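Local coordinates for heme-binding protein A / AI-2 binding protein A (Helicobacter pylori SS1, PDB 6OFQ) that binds peptides such as STSA in the periplasm, as a type II periplasmic binding protein, and probably hands them to an ABC transporter for uptake, at residues S185-D193 / D202-G210. Numbering follows the deposited sequence.
Sequences SILSKDYAD and DELAKKPVG
Y191 reaches from helix 189-197 to the loop at 202-210, and its OH donates a 2.7 Å hydrogen bond to K207 O. The hydroxyl lies in the carbonyl plane, on a lone pair, with a C=O...donor angle of 145°. The carbonyl oxygen lies at the ring edge, near its plane. Over one face sits V209 CG2 in a CH-pi contact, 3.6 Å from the Y191 ring centroid. L204 CD1 approaches the ring obliquely, 3.6 Å from Y191 CD2. The other branch, L204 CD2, meets L187 CD2 at 3.9 Å.

Two waters add bridges. One accepts from S188 N and donates to V209 O. The second donates to Y191 OH, so the phenol oxygen gives one bond and takes another; its leg to E203 OE2 is doubtfully short.

The Y191 side chain leaves the helix with CG anti to the backbone N (chi1 178°), which points the ring at the loop. S188 is the N-cap, and its OG accepts from Y191 N at 2.9 Å, which fixes the start of this helix turn. This is buried packing that joins the capped first turn to the connection following the helix, in a family 5 solute-binding protein.

The W108 ring also meets Y191. Helix 116-127 packs against L187 and A192, and the 202-210 loop leads from helix 189-197 into edge strand 214-220.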
ATOM      1  N   SER A 185       7.506  -9.020   6.485  1.00  3.80           N
ATOM      2  CA  SER A 185       6.957  -9.865   7.512  1.00  4.01           C
ATOM      3  C   SER A 185       7.738 -11.167   7.761  1.00  3.98           C
ATOM      4  O   SER A 185       8.350 -11.707   6.830  1.00  4.52           O
ATOM      5  CB  SER A 185       5.550 -10.237   7.070  1.00  4.66           C
ATOM      6  OG  SER A 185       4.625  -9.179   7.107  1.00  4.50           O
ATOM      7  N   ILE A 186       7.712 -11.583   9.012  1.00  4.28           N
ATOM      8  CA  ILE A 186       8.444 -12.798   9.404  1.00  4.21           C
ATOM      9  C   ILE A 186       7.542 -14.041   9.319  1.00  4.70           C
ATOM     10  O   ILE A 186       6.609 -14.147  10.108  1.00  5.10           O
ATOM     11  CB  ILE A 186       9.077 -12.649  10.779  1.00  4.58           C
ATOM     12  CG1 ILE A 186       9.975 -11.391  10.878  1.00  5.01           C
ATOM     13  CG2 ILE A 186       9.913 -13.883  11.106  1.00  5.19           C
ATOM     14  CD1 ILE A 186      10.963 -11.187   9.752  1.00  5.35           C
ATOM     15  N   LEU A 187       7.877 -14.874   8.331  1.00  4.51           N
ATOM     16  CA  LEU A 187       7.185 -16.173   8.208  1.00  4.49           C
ATOM     17  C   LEU A 187       8.009 -17.224   8.924  1.00  5.63           C
ATOM     18  O   LEU A 187       9.139 -16.964   9.343  1.00  6.18           O
ATOM     19  CB  LEU A 187       7.093 -16.535   6.737  1.00  4.69           C
ATOM     20  CG  LEU A 187       5.964 -15.880   5.940  1.00  5.17           C
ATOM     21  CD1 LEU A 187       6.047 -14.358   5.894  1.00  5.20           C
ATOM     22  CD2 LEU A 187       5.895 -16.459   4.542  1.00  5.87           C
ATOM     23  N   SER A 188       7.388 -18.392   9.132  1.00  5.95           N
ATOM     24  CA  SER A 188       8.072 -19.474   9.846  1.00  6.78           C
ATOM     25  C   SER A 188       8.812 -20.417   8.908  1.00  7.19           C
ATOM     26  O   SER A 188       8.220 -21.119   8.072  1.00  7.09           O
ATOM     27  CB  SER A 188       7.047 -20.301  10.612  1.00  7.23           C
ATOM     28  OG  SER A 188       7.593 -21.558  11.051  1.00  8.07           O
ATOM     29  N   LYS A 189      10.128 -20.537   9.172  1.00  7.79           N
ATOM     30  CA  LYS A 189      10.961 -21.507   8.468  1.00  8.40           C
ATOM     31  C   LYS A 189      10.545 -22.976   8.751  1.00  7.44           C
ATOM     32  O   LYS A 189      10.560 -23.744   7.789  1.00  8.38           O
ATOM     33  CB  LYS A 189      12.428 -21.276   8.875  1.00 10.30           C
ATOM     34  CG  LYS A 189      13.402 -22.196   8.143  1.00 13.49           C
ATOM     35  CD  LYS A 189      13.301 -22.109   6.651  1.00 16.99           C
ATOM     36  CE  LYS A 189      14.574 -22.413   5.862  1.00 25.63           C
ATOM     37  NZ  LYS A 189      14.803 -23.837   5.561  1.00 24.60           N
ATOM     38  N   ASP A 190      10.207 -23.240  10.012  1.00  7.99           N
ATOM     39  CA  ASP A 190       9.733 -24.608  10.365  1.00  8.39           C
ATOM     40  C   ASP A 190       8.499 -24.980   9.550  1.00  8.70           C
ATOM     41  O   ASP A 190       8.412 -26.072   8.933  1.00 10.23           O
ATOM     42  CB  ASP A 190       9.545 -24.776  11.871  1.00  9.84           C
ATOM     43  CG  ASP A 190      10.852 -24.705  12.639  1.00 12.62           C
ATOM     44  OD1 ASP A 190      11.823 -25.381  12.254  1.00 16.45           O
ATOM     45  OD2 ASP A 190      11.029 -23.819  13.488  1.00 13.84           O
ATOM     46  N   TYR A 191       7.522 -24.054   9.494  1.00  7.70           N
ATOM     47  CA  TYR A 191       6.316 -24.301   8.705  1.00  7.78           C
ATOM     48  C   TYR A 191       6.620 -24.462   7.212  1.00  7.72           C
ATOM     49  O   TYR A 191       6.157 -25.368   6.502  1.00  7.50           O
ATOM     50  CB  TYR A 191       5.261 -23.212   8.970  1.00  8.27           C
ATOM     51  CG  TYR A 191       3.977 -23.346   8.163  1.00  8.03           C
ATOM     52  CD1 TYR A 191       3.211 -24.498   8.255  1.00  7.88           C
ATOM     53  CD2 TYR A 191       3.465 -22.309   7.392  1.00  8.57           C
ATOM     54  CE1 TYR A 191       2.030 -24.653   7.591  1.00  8.02           C
ATOM     55  CE2 TYR A 191       2.245 -22.415   6.766  1.00  8.39           C
ATOM     56  CZ  TYR A 191       1.525 -23.590   6.857  1.00  8.72           C
ATOM     57  OH  TYR A 191       0.313 -23.726   6.205  1.00  8.32           O
ATOM     58  N   ALA A 192       7.453 -23.577   6.657  1.00  7.30           N
ATOM     59  CA  ALA A 192       7.892 -23.680   5.279  1.00  7.53           C
ATOM     60  C   ALA A 192       8.593 -25.026   4.978  1.00  7.48           C
ATOM     61  O   ALA A 192       8.291 -25.581   3.933  1.00  8.37           O
ATOM     62  CB  ALA A 192       8.870 -22.527   4.971  1.00  7.87           C
ATOM     63  N   ASP A 193       9.441 -25.459   5.910  1.00  8.62           N
ATOM     64  CA  ASP A 193      10.144 -26.736   5.693  1.00  9.56           C
ATOM     65  C   ASP A 193       9.115 -27.885   5.691  1.00 10.11           C
ATOM     66  O   ASP A 193       9.213 -28.786   4.843  1.00 11.45           O
ATOM     67  CB  ASP A 193      11.171 -26.963   6.785  1.00  9.83           C
ATOM     68  CG  ASP A 193      12.403 -26.108   6.655  1.00 10.95           C
ATOM     69  OD1 ASP A 193      12.614 -25.584   5.530  1.00 12.77           O
ATOM     70  OD2 ASP A 193      13.064 -26.153   7.707  1.00 14.09           O
ATOM     71  N   ASP A 202       2.883 -24.127  -2.044  1.00 10.37           N
ATOM     72  CA  ASP A 202       1.958 -23.034  -2.287  1.00 10.99           C
ATOM     73  C   ASP A 202       1.053 -22.704  -1.121  1.00  9.63           C
ATOM     74  O   ASP A 202       0.486 -21.590  -1.065  1.00 10.49           O
ATOM     75  CB  ASP A 202       1.139 -23.304  -3.542  1.00 13.85           C
ATOM     76  CG  ASP A 202       1.956 -23.151  -4.811  1.00 19.20           C
ATOM     77  OD1 ASP A 202       2.904 -22.334  -4.886  1.00 18.90           O
ATOM     78  OD2 ASP A 202       1.553 -23.808  -5.807  1.00 22.64           O
ATOM     79  N   GLU A 203       0.885 -23.619  -0.187  1.00 10.01           N
ATOM     80  CA  GLU A 203       0.069 -23.358   0.957  1.00 10.40           C
ATOM     81  C   GLU A 203       0.656 -22.308   1.926  1.00  8.50           C
ATOM     82  O   GLU A 203      -0.039 -21.766   2.796  1.00  8.71           O
ATOM     83  CB  GLU A 203      -0.288 -24.605   1.753  1.00 11.99           C
ATOM     84  CG  GLU A 203      -1.279 -25.502   1.005  1.00 16.99           C
ATOM     85  CD  GLU A 203      -1.869 -26.602   1.872  1.00 18.43           C
ATOM     86  OE1 GLU A 203      -2.553 -27.407   1.206  1.00 29.47           O
ATOM     87  OE2 GLU A 203      -1.644 -26.740   3.097  1.00 24.59           O
ATOM     88  N   LEU A 204       1.949 -22.008   1.765  1.00  7.62           N
ATOM     89  CA  LEU A 204       2.575 -20.950   2.590  1.00  7.53           C
ATOM     90  C   LEU A 204       1.852 -19.621   2.358  1.00  7.37           C
ATOM     91  O   LEU A 204       1.824 -18.794   3.283  1.00  7.35           O
ATOM     92  CB  LEU A 204       4.056 -20.827   2.237  1.00  7.34           C
ATOM     93  CG  LEU A 204       4.926 -19.937   3.184  1.00  7.05           C
ATOM     94  CD1 LEU A 204       4.930 -20.502   4.597  1.00  6.88           C
ATOM     95  CD2 LEU A 204       6.314 -19.793   2.552  1.00  7.16           C
ATOM     96  N   ALA A 205       1.319 -19.482   1.157  1.00  6.84           N
ATOM     97  CA  ALA A 205       0.603 -18.232   0.780  1.00  6.13           C
ATOM     98  C   ALA A 205      -0.907 -18.363   0.831  1.00  6.91           C
ATOM     99  O   ALA A 205      -1.627 -17.424   0.431  1.00  6.58           O
ATOM    100  CB  ALA A 205       0.995 -17.856  -0.607  1.00  6.69           C
ATOM    101  N   LYS A 206      -1.401 -19.460   1.418  1.00  7.39           N
ATOM    102  CA  LYS A 206      -2.845 -19.725   1.547  1.00  7.93           C
ATOM    103  C   LYS A 206      -3.318 -19.996   2.963  1.00  7.47           C
ATOM    104  O   LYS A 206      -4.433 -19.572   3.348  1.00  8.57           O
ATOM    105  CB  LYS A 206      -3.251 -20.947   0.710  1.00  9.81           C
ATOM    106  CG  LYS A 206      -3.063 -20.674  -0.773  1.00 13.05           C
ATOM    107  CD  LYS A 206      -3.486 -21.854  -1.650  1.00 19.10           C
ATOM    108  CE  LYS A 206      -3.542 -21.413  -3.110  1.00 29.23           C
ATOM    109  NZ  LYS A 206      -2.329 -21.811  -3.886  1.00 32.67           N
ATOM    110  N   LYS A 207      -2.437 -20.621   3.736  1.00  7.14           N
ATOM    111  CA  LYS A 207      -2.773 -21.050   5.090  1.00  7.78           C
ATOM    112  C   LYS A 207      -1.627 -20.546   5.973  1.00  7.75           C
ATOM    113  O   LYS A 207      -0.637 -21.244   6.188  1.00  7.35           O
ATOM    114  CB  LYS A 207      -2.950 -22.582   5.120  1.00  9.76           C
ATOM    115  CG  LYS A 207      -4.213 -23.033   4.396  1.00 13.93           C
ATOM    116  CD  LYS A 207      -4.260 -24.553   4.322  1.00 19.53           C
ATOM    117  CE  LYS A 207      -5.470 -24.923   3.472  1.00 30.68           C
ATOM    118  NZ  LYS A 207      -5.561 -26.365   3.069  1.00 37.59           N
ATOM    119  N   PRO A 208      -1.674 -19.276   6.401  1.00  5.91           N
ATOM    120  CA  PRO A 208      -0.487 -18.629   6.899  1.00  6.60           C
ATOM    121  C   PRO A 208      -0.210 -18.913   8.349  1.00  6.39           C
ATOM    122  O   PRO A 208      -1.106 -19.172   9.123  1.00  6.89           O
ATOM    123  CB  PRO A 208      -0.819 -17.150   6.661  1.00  6.33           C
ATOM    124  CG  PRO A 208      -2.325 -17.060   6.871  1.00  6.41           C
ATOM    125  CD  PRO A 208      -2.797 -18.330   6.192  1.00  6.07           C
ATOM    126  N   VAL A 209       1.066 -18.778   8.747  1.00  5.85           N
ATOM    127  CA  VAL A 209       1.536 -18.856  10.098  1.00  6.03           C
ATOM    128  C   VAL A 209       2.399 -17.653  10.478  1.00  5.78           C
ATOM    129  O   VAL A 209       3.402 -17.444   9.824  1.00  6.94           O
ATOM    130  CB  VAL A 209       2.300 -20.190  10.301  1.00  6.12           C
ATOM    131  CG1 VAL A 209       2.893 -20.267  11.697  1.00  6.73           C
ATOM    132  CG2 VAL A 209       1.356 -21.381  10.091  1.00  7.36           C
ATOM    133  N   GLY A 210       1.968 -16.902  11.469  1.00  5.25           N
ATOM    134  CA  GLY A 210       2.691 -15.676  11.884  1.00  4.76           C
ATOM    135  C   GLY A 210       2.839 -15.636  13.379  1.00  5.35           C
ATOM    136  O   GLY A 210       2.534 -16.601  14.094  1.00  6.21           O
TER
HETATM  137  O   HOH W   1       4.756 -18.808   7.944  1.00  7.57           O
HETATM  138  O   HOH W   2      -1.169 -26.063   5.370  1.00 15.93           O